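Local structure of KaiC domain-containing protein (Pyrococcus horikoshii, 2ZTS) at residues F27-G38 against G172-A181; R11-F19 against F46-G54. The protein binds ADP and magnesium and is probably an ATP-binding member of the KaiC-like P-loop NTPases. All coordinates share one frame; numbering follows the deposited sequence.

Contact 1 (F27-G38 against G172-A181); sequences FPEGTTVLLTGG and GVTTILTTEA
Thr174 meets the type II turn Pro28 to Thr31 at the start of a parallel strand pair. Its OG1 accepts the N-H of Gly30 at 3.1 Å from Gly30 N, with a nearly straight angle of 160° at the hydrogen. The hydroxyl thus holds the turn, while the methyl packs on Phe27, with 4.0 Å between Thr174 CG2 and Phe27 CB. At the backbone angles of Gly30 a side chain would be jammed against the carbonyl O of Glu29, so glycine lets the turn bring its N-H to Thr174.

From here strands 32-36 and 174-179 run side by side, their axes 29° apart. The backbone of Leu177 bonds to strand 32-36 on both sides of its partner Leu34. Leu177 N donates to Val33 O at 2.9 Å, and Leu177 O accepts from Leu35 N at 2.8 Å. The side chain reaches back along the sheet to Thr32. Leu177 CD1 lies 3.4 Å from Thr32 CG2, tighter than usual for two methyl carbons.

Thr179 closes the series, with Thr179 N on Leu35 O at 3.0 Å. Its chi1 of -172° turns OG1 away from its own N, to a hydrogen bond with Glu195, and leaves CG2 facing strand 32-36. There Thr179 CG2 packs 3.8 Å from Leu34 CD1 and 3.7 Å from Thr36 OG1, which bonds to Leu189 O. Glu180 bonds to Thr39 and pairs with Lys43 near the bound ADP.

The pair lies in the middle of the central sheet, a core arrangement of P-loop NTPases. Strand 138-142 flanks strand 174-179, and strand 201-209 flanks strand 32-36. Helix 43-58 covers the face bearing Leu35 and Ile176, through Phe46 and Phe50.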
loop_
_atom_site.group_PDB
_atom_site.type_symbol
_atom_site.label_atom_id
_atom_site.label_comp_id
_atom_site.label_asym_id
_atom_site.label_seq_id
_atom_site.Cartn_x
_atom_site.Cartn_y
_atom_site.Cartn_z
ATOM N N PHE C 27 -23.158 -28.314 8.954
ATOM C CA PHE C 27 -21.712 -28.421 8.981
ATOM C C PHE C 27 -21.257 -29.866 9.261
ATOM O O PHE C 27 -21.703 -30.457 10.258
ATOM C CB PHE C 27 -21.094 -27.561 10.085
ATOM C CG PHE C 27 -21.516 -26.142 10.086
ATOM C CD1 PHE C 27 -21.058 -25.259 9.097
ATOM C CD2 PHE C 27 -22.306 -25.641 11.113
ATOM C CE1 PHE C 27 -21.398 -23.909 9.128
ATOM C CE2 PHE C 27 -22.660 -24.256 11.133
ATOM C CZ PHE C 27 -22.205 -23.410 10.115
ATOM N N PRO C 28 -20.309 -30.405 8.478
ATOM C CA PRO C 28 -19.708 -31.685 8.858
ATOM C C PRO C 28 -19.242 -31.603 10.301
ATOM O O PRO C 28 -18.517 -30.668 10.710
ATOM C CB PRO C 28 -18.513 -31.849 7.904
ATOM C CG PRO C 28 -18.773 -30.988 6.732
ATOM C CD PRO C 28 -19.735 -29.870 7.218
ATOM N N GLU C 29 -19.635 -32.604 11.078
ATOM C CA GLU C 29 -19.219 -32.715 12.469
ATOM C C GLU C 29 -17.705 -32.620 12.619
ATOM O O GLU C 29 -16.952 -33.225 11.885
ATOM C CB GLU C 29 -19.793 -34.055 13.061
ATOM C CG GLU C 29 -19.594 -34.227 14.551
ATOM C CD GLU C 29 -20.297 -35.482 15.131
ATOM O OE1 GLU C 29 -20.966 -36.246 14.370
ATOM O OE2 GLU C 29 -20.186 -35.684 16.374
ATOM N N GLY C 30 -17.237 -31.838 13.581
ATOM C CA GLY C 30 -15.820 -31.719 13.820
ATOM C C GLY C 30 -15.141 -30.544 13.067
ATOM O O GLY C 30 -13.971 -30.274 13.329
ATOM N N THR C 31 -15.845 -29.862 12.171
ATOM C CA THR C 31 -15.231 -28.768 11.328
ATOM C C THR C 31 -14.960 -27.484 12.125
ATOM O O THR C 31 -15.759 -27.106 12.938
ATOM C CB THR C 31 -16.196 -28.346 10.203
ATOM O OG1 THR C 31 -16.637 -29.475 9.490
ATOM C CG2 THR C 31 -15.480 -27.557 9.138
ATOM N N THR C 32 -13.840 -26.813 11.883
ATOM C CA THR C 32 -13.659 -25.406 12.296
ATOM C C THR C 32 -14.004 -24.456 11.163
ATOM O O THR C 32 -13.384 -24.538 10.087
ATOM C CB THR C 32 -12.252 -25.225 12.695
ATOM O OG1 THR C 32 -12.025 -26.081 13.804
ATOM C CG2 THR C 32 -11.968 -23.735 13.238
ATOM N N VAL C 33 -15.017 -23.620 11.362
ATOM C CA VAL C 33 -15.542 -22.672 10.366
ATOM C C VAL C 33 -15.139 -21.269 10.766
ATOM O O VAL C 33 -15.385 -20.869 11.901
ATOM C CB VAL C 33 -17.040 -22.723 10.318
ATOM C CG1 VAL C 33 -17.622 -21.796 9.244
ATOM C CG2 VAL C 33 -17.506 -24.199 10.039
ATOM N N LEU C 34 -14.513 -20.557 9.833
ATOM C CA LEU C 34 -14.151 -19.170 9.957
ATOM C C LEU C 34 -15.312 -18.383 9.426
ATOM O O LEU C 34 -15.697 -18.491 8.257
ATOM C CB LEU C 34 -12.885 -18.846 9.157
ATOM C CG LEU C 34 -12.361 -17.427 9.423
ATOM C CD1 LEU C 34 -11.811 -17.247 10.848
ATOM C CD2 LEU C 34 -11.333 -17.011 8.414
ATOM N N LEU C 35 -15.922 -17.627 10.329
ATOM C CA LEU C 35 -16.963 -16.685 10.017
ATOM C C LEU C 35 -16.301 -15.259 9.982
ATOM O O LEU C 35 -15.795 -14.749 11.021
ATOM C CB LEU C 35 -18.045 -16.805 11.065
ATOM C CG LEU C 35 -19.157 -15.791 10.876
ATOM C CD1 LEU C 35 -19.932 -16.045 9.564
ATOM C CD2 LEU C 35 -20.080 -15.792 12.032
ATOM N N THR C 36 -16.290 -14.644 8.794
ATOM C CA THR C 36 -15.579 -13.375 8.555
ATOM C C THR C 36 -16.492 -12.336 7.912
ATOM O O THR C 36 -17.467 -12.670 7.279
ATOM C CB THR C 36 -14.284 -13.636 7.740
ATOM O OG1 THR C 36 -13.528 -12.418 7.574
ATOM C CG2 THR C 36 -14.547 -14.166 6.314
ATOM N N GLY C 37 -16.194 -11.078 8.166
ATOM C CA GLY C 37 -16.938 -9.945 7.723
ATOM C C GLY C 37 -16.592 -8.713 8.550
ATOM O O GLY C 37 -16.047 -8.801 9.679
ATOM N N GLY C 38 -16.927 -7.563 7.978
ATOM C CA GLY C 38 -16.666 -6.256 8.588
ATOM C C GLY C 38 -17.503 -6.028 9.822
ATOM O O GLY C 38 -18.411 -6.806 10.185
ATOM N N GLY C 172 -12.287 -32.145 18.768
ATOM C CA GLY C 172 -13.238 -32.607 17.779
ATOM C C GLY C 172 -14.644 -32.037 17.857
ATOM O O GLY C 172 -15.572 -32.743 17.479
ATOM N N VAL C 173 -14.837 -30.790 18.335
ATOM C CA VAL C 173 -16.191 -30.179 18.324
ATOM C C VAL C 173 -16.427 -29.384 17.033
ATOM O O VAL C 173 -15.573 -29.257 16.219
ATOM C CB VAL C 173 -16.524 -29.343 19.588
ATOM C CG1 VAL C 173 -16.513 -30.259 20.819
ATOM C CG2 VAL C 173 -15.555 -28.150 19.809
ATOM N N THR C 174 -17.646 -28.966 16.792
ATOM C CA THR C 174 -17.918 -28.210 15.590
ATOM C C THR C 174 -17.858 -26.779 16.036
ATOM O O THR C 174 -18.606 -26.404 16.911
ATOM C CB THR C 174 -19.301 -28.521 15.088
ATOM O OG1 THR C 174 -19.420 -29.909 14.727
ATOM C CG2 THR C 174 -19.597 -27.688 13.808
ATOM N N THR C 175 -16.949 -26.010 15.449
ATOM C CA THR C 175 -16.558 -24.699 15.929
ATOM C C THR C 175 -16.748 -23.591 14.901
ATOM O O THR C 175 -16.392 -23.808 13.730
ATOM C CB THR C 175 -15.072 -24.768 16.257
ATOM O OG1 THR C 175 -14.869 -25.797 17.240
ATOM C CG2 THR C 175 -14.544 -23.439 16.932
ATOM N N ILE C 176 -17.280 -22.423 15.334
ATOM C CA ILE C 176 -17.170 -21.148 14.593
ATOM C C ILE C 176 -16.165 -20.199 15.293
ATOM O O ILE C 176 -16.242 -19.942 16.505
ATOM C CB ILE C 176 -18.526 -20.469 14.446
ATOM C CG1 ILE C 176 -19.436 -21.332 13.584
ATOM C CG2 ILE C 176 -18.392 -19.031 13.838
ATOM C CD1 ILE C 176 -20.929 -20.934 13.627
ATOM N N LEU C 177 -15.206 -19.706 14.526
ATOM C CA LEU C 177 -14.269 -18.662 14.930
ATOM C C LEU C 177 -14.607 -17.457 14.108
ATOM O O LEU C 177 -14.831 -17.569 12.891
ATOM C CB LEU C 177 -12.809 -19.037 14.589
ATOM C CG LEU C 177 -12.317 -20.425 15.012
ATOM C CD1 LEU C 177 -10.981 -20.751 14.411
ATOM C CD2 LEU C 177 -12.228 -20.469 16.530
ATOM N N THR C 178 -14.628 -16.297 14.738
ATOM C CA THR C 178 -14.961 -15.070 14.029
ATOM C C THR C 178 -13.736 -14.231 13.869
ATOM O O THR C 178 -12.874 -14.230 14.761
ATOM C CB THR C 178 -16.034 -14.277 14.745
ATOM O OG1 THR C 178 -15.523 -13.730 15.962
ATOM C CG2 THR C 178 -17.187 -15.203 15.172
ATOM N N THR C 179 -13.640 -13.553 12.726
ATOM C CA THR C 179 -12.613 -12.549 12.520
ATOM C C THR C 179 -13.180 -11.393 11.691
ATOM O O THR C 179 -14.276 -11.491 11.130
ATOM C CB THR C 179 -11.369 -13.166 11.921
ATOM O OG1 THR C 179 -10.299 -12.208 11.895
ATOM C CG2 THR C 179 -11.568 -13.514 10.477
ATOM N N GLU C 180 -12.469 -10.265 11.679
ATOM C CA GLU C 180 -13.017 -9.056 11.079
ATOM C C GLU C 180 -12.001 -8.294 10.221
ATOM O O GLU C 180 -11.013 -7.814 10.775
ATOM C CB GLU C 180 -13.536 -8.175 12.204
ATOM C CG GLU C 180 -14.233 -6.861 11.789
ATOM C CD GLU C 180 -14.997 -6.209 12.967
ATOM O OE1 GLU C 180 -15.937 -6.870 13.537
ATOM O OE2 GLU C 180 -14.662 -5.031 13.295
ATOM N N ALA C 181 -12.258 -8.253 8.905
ATOM C CA ALA C 181 -11.700 -7.301 7.889
ATOM C C ALA C 181 -12.818 -6.624 6.988
ATOM O O ALA C 181 -13.903 -7.203 6.834
ATOM C CB ALA C 181 -10.765 -8.048 6.956
#

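Contact 2 (R11-F19 against F46-G54); sequences RVKSGIPGF and FAAQFIYKG
Ser14 sits against Phe50 of the helix, and its hydroxyl is gripped twice. Ser14 OG accepts the N-H of Ile16 at 2.9 Å from Ile16 N, which makes an ST turn, and it also hydrogen-bonds Asp20. The turn braces this part of the loop, and the carbonyl of Ser14 meets the helix. Ser14 O lies 3.4 Å from Phe50 CA in a C-H...O contact, and it also lies in the plane of the Phe50 ring, at the edge.

Gly15 comes next. A side chain here would run into Lys53 CB, and the backbone angles call for glycine in any case. Gln49 NE2 gives Gly15 O a weak bond at 3.4 Å. Gln49 OE1 has a stronger partner in the backbone N of Ile242. The aliphatic start of Lys53 also rests on the carbonyl, while its NZ goes to Glu56.

Ile16 and Phe46 bury the most surface. Ile16 CD1 stands over the centre of the Phe46 ring, 3.3 Å from its centroid and only 10° off the normal, a close CH-pi contact. With CG opposite the backbone N (chi1 -172°), Phe46 reaches out from the helix under this methyl. The same ring points its edge at the face of Phe19, with centroids 5.5 Å apart and planes at 89°, a T-shaped pair. With an alanine at Phe46 a gap is likely to open under Ile16 CD1, and the face of Phe19 would probably lose its edge-on partner. The Phe46 side chain comes within about 6 Å of the bound ADP (nearest atoms).

Arg138 bridges loop and helix by bonding Lys13 O and Phe50 O. Between the two segments themselves apolar packing dominates, with a single weak hydrogen bond.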
loop_
_atom_site.group_PDB
_atom_site.type_symbol
_atom_site.label_atom_id
_atom_site.label_comp_id
_atom_site.label_asym_id
_atom_site.label_seq_id
_atom_site.Cartn_x
_atom_site.Cartn_y
_atom_site.Cartn_z
ATOM N N ARG C 11 -23.943 -34.302 10.059
ATOM C CA ARG C 11 -24.106 -32.868 9.891
ATOM C C ARG C 11 -24.746 -32.125 11.079
ATOM O O ARG C 11 -25.785 -32.486 11.632
ATOM C CB ARG C 11 -24.853 -32.566 8.578
ATOM C CG ARG C 11 -23.937 -32.811 7.375
ATOM C CD ARG C 11 -24.472 -32.391 6.061
ATOM N NE ARG C 11 -23.580 -32.844 4.980
ATOM C CZ ARG C 11 -22.527 -32.184 4.526
ATOM N NH1 ARG C 11 -22.180 -31.003 5.039
ATOM N NH2 ARG C 11 -21.807 -32.693 3.547
ATOM N N VAL C 12 -24.126 -31.005 11.426
ATOM C CA VAL C 12 -24.561 -30.216 12.547
ATOM C C VAL C 12 -25.448 -29.113 11.977
ATOM O O VAL C 12 -24.988 -28.305 11.187
ATOM C CB VAL C 12 -23.312 -29.736 13.283
ATOM C CG1 VAL C 12 -23.646 -28.778 14.465
ATOM C CG2 VAL C 12 -22.500 -30.970 13.706
ATOM N N LYS C 13 -26.714 -29.100 12.363
ATOM C CA LYS C 13 -27.690 -28.091 11.902
ATOM C C LYS C 13 -27.347 -26.711 12.456
ATOM O O LYS C 13 -27.096 -26.568 13.640
ATOM C CB LYS C 13 -29.103 -28.437 12.341
ATOM C CG LYS C 13 -29.589 -29.865 11.871
ATOM C CD LYS C 13 -30.268 -29.848 10.541
ATOM C CE LYS C 13 -31.679 -29.190 10.511
ATOM N NZ LYS C 13 -31.890 -28.358 9.180
ATOM N N SER C 14 -27.359 -25.707 11.598
ATOM C CA SER C 14 -26.676 -24.461 11.916
ATOM C C SER C 14 -27.490 -23.720 12.931
ATOM O O SER C 14 -26.971 -23.036 13.752
ATOM C CB SER C 14 -26.517 -23.570 10.681
ATOM O OG SER C 14 -27.769 -23.143 10.220
ATOM N N GLY C 15 -28.785 -23.874 12.855
ATOM C CA GLY C 15 -29.671 -23.055 13.646
ATOM C C GLY C 15 -30.206 -21.838 12.928
ATOM O O GLY C 15 -30.978 -21.087 13.517
ATOM N N ILE C 16 -29.860 -21.658 11.655
ATOM C CA ILE C 16 -30.183 -20.408 10.940
ATOM C C ILE C 16 -31.108 -20.762 9.768
ATOM O O ILE C 16 -30.673 -21.419 8.810
ATOM C CB ILE C 16 -28.880 -19.708 10.453
ATOM C CG1 ILE C 16 -28.107 -19.163 11.686
ATOM C CG2 ILE C 16 -29.230 -18.550 9.443
ATOM C CD1 ILE C 16 -26.702 -19.167 11.521
ATOM N N PRO C 17 -32.389 -20.388 9.871
ATOM C CA PRO C 17 -33.358 -20.771 8.839
ATOM C C PRO C 17 -32.855 -20.311 7.516
ATOM O O PRO C 17 -32.305 -19.208 7.411
ATOM C CB PRO C 17 -34.639 -20.058 9.261
ATOM C CG PRO C 17 -34.476 -19.841 10.770
ATOM C CD PRO C 17 -33.026 -19.637 10.983
ATOM N N GLY C 18 -32.976 -21.182 6.523
ATOM C CA GLY C 18 -32.535 -20.867 5.185
ATOM C C GLY C 18 -31.105 -21.237 4.858
ATOM O O GLY C 18 -30.743 -21.269 3.679
ATOM N N PHE C 19 -30.310 -21.579 5.868
ATOM C CA PHE C 19 -28.881 -21.779 5.704
ATOM C C PHE C 19 -28.438 -23.201 5.444
ATOM O O PHE C 19 -27.522 -23.427 4.658
ATOM C CB PHE C 19 -28.139 -21.262 6.952
ATOM C CG PHE C 19 -26.687 -21.140 6.753
ATOM C CD1 PHE C 19 -26.182 -20.151 5.899
ATOM C CD2 PHE C 19 -25.806 -21.991 7.396
ATOM C CE1 PHE C 19 -24.855 -20.046 5.668
ATOM C CE2 PHE C 19 -24.459 -21.862 7.202
ATOM C CZ PHE C 19 -23.970 -20.882 6.336
ATOM N N PHE C 46 -24.928 -14.442 14.408
ATOM C CA PHE C 46 -24.858 -15.721 13.711
ATOM C C PHE C 46 -24.182 -16.795 14.619
ATOM O O PHE C 46 -24.722 -17.875 14.803
ATOM C CB PHE C 46 -24.051 -15.470 12.466
ATOM C CG PHE C 46 -24.003 -16.592 11.528
ATOM C CD1 PHE C 46 -24.659 -16.518 10.334
ATOM C CD2 PHE C 46 -23.286 -17.744 11.848
ATOM C CE1 PHE C 46 -24.606 -17.572 9.457
ATOM C CE2 PHE C 46 -23.228 -18.821 10.962
ATOM C CZ PHE C 46 -23.866 -18.743 9.775
ATOM N N ALA C 47 -23.054 -16.462 15.249
ATOM C CA ALA C 47 -22.380 -17.360 16.219
ATOM C C ALA C 47 -23.214 -17.680 17.471
ATOM O O ALA C 47 -23.214 -18.842 17.951
ATOM C CB ALA C 47 -21.081 -16.807 16.636
ATOM N N ALA C 48 -23.980 -16.702 17.943
ATOM C CA ALA C 48 -24.801 -16.886 19.112
ATOM C C ALA C 48 -25.990 -17.773 18.763
ATOM O O ALA C 48 -26.368 -18.631 19.562
ATOM C CB ALA C 48 -25.244 -15.600 19.657
ATOM N N GLN C 49 -26.562 -17.549 17.584
ATOM C CA GLN C 49 -27.685 -18.316 17.115
ATOM C C GLN C 49 -27.320 -19.798 17.007
ATOM O O GLN C 49 -28.101 -20.688 17.404
ATOM C CB GLN C 49 -28.164 -17.771 15.760
ATOM C CG GLN C 49 -29.622 -18.058 15.426
ATOM C CD GLN C 49 -30.143 -17.147 14.318
ATOM O OE1 GLN C 49 -29.727 -15.999 14.240
ATOM N NE2 GLN C 49 -31.008 -17.670 13.436
ATOM N N PHE C 50 -26.114 -20.057 16.503
ATOM C CA PHE C 50 -25.585 -21.404 16.365
ATOM C C PHE C 50 -25.555 -22.087 17.724
ATOM O O PHE C 50 -25.932 -23.247 17.814
ATOM C CB PHE C 50 -24.180 -21.348 15.727
ATOM C CG PHE C 50 -23.371 -22.648 15.751
ATOM C CD1 PHE C 50 -23.688 -23.716 14.917
ATOM C CD2 PHE C 50 -22.200 -22.727 16.439
ATOM C CE1 PHE C 50 -22.906 -24.845 14.866
ATOM C CE2 PHE C 50 -21.386 -23.885 16.376
ATOM C CZ PHE C 50 -21.745 -24.920 15.586
ATOM N N ILE C 51 -25.032 -21.420 18.752
ATOM C CA ILE C 51 -24.921 -22.031 20.072
ATOM C C ILE C 51 -26.298 -22.147 20.716
ATOM O O ILE C 51 -26.671 -23.207 21.220
ATOM C CB ILE C 51 -24.019 -21.227 21.015
ATOM C CG1 ILE C 51 -22.574 -21.199 20.527
ATOM C CG2 ILE C 51 -24.019 -21.824 22.437
ATOM C CD1 ILE C 51 -21.920 -22.536 20.407
ATOM N N TYR C 52 -27.055 -21.056 20.660
ATOM C CA TYR C 52 -28.347 -21.003 21.308
ATOM C C TYR C 52 -29.351 -21.967 20.694
ATOM O O TYR C 52 -30.054 -22.661 21.425
ATOM C CB TYR C 52 -28.947 -19.634 21.254
ATOM C CG TYR C 52 -30.231 -19.552 22.037
ATOM C CD1 TYR C 52 -30.198 -19.524 23.409
ATOM C CD2 TYR C 52 -31.470 -19.517 21.405
ATOM C CE1 TYR C 52 -31.400 -19.483 24.172
ATOM C CE2 TYR C 52 -32.688 -19.462 22.166
ATOM C CZ TYR C 52 -32.632 -19.443 23.541
ATOM O OH TYR C 52 -33.781 -19.385 24.348
ATOM N N LYS C 53 -29.440 -21.969 19.370
ATOM C CA LYS C 53 -30.305 -22.902 18.679
ATOM C C LYS C 53 -29.774 -24.339 18.782
ATOM O O LYS C 53 -30.541 -25.290 18.856
ATOM C CB LYS C 53 -30.500 -22.537 17.211
ATOM C CG LYS C 53 -31.316 -21.299 16.989
ATOM C CD LYS C 53 -32.692 -21.410 17.655
ATOM C CE LYS C 53 -33.720 -20.455 17.099
ATOM N NZ LYS C 53 -34.916 -20.429 17.980
ATOM N N GLY C 54 -28.469 -24.497 18.752
ATOM C CA GLY C 54 -27.923 -25.791 19.033
ATOM C C GLY C 54 -28.549 -26.369 20.311
ATOM O O GLY C 54 -29.052 -27.473 20.290
#

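In the fold
The centres of contacts 1 and 2 are about 12 Å apart. Their segments alternate along the chain: 11-19, 27-38, 46-54, then 172-181. Strand 11-12 pairs antiparallel with strand 27-28, and Phe27 O to Val12 N, 2.7 Å, is a probable hydrogen bond. Helix 43-58, one side of contact 2, also packs on the strands of contact 1: Phe50 CD2 lies 3.6 Å from Ile176 CD1. Contact 1 joins two central strands of the sheet, and contact 2 lays the N-terminal loop on the helix that packs against it. The strand-loop-helix unit that binds ADP, as in other P-loop NTPases, has its strand in contact 1 and its helix in contact 2.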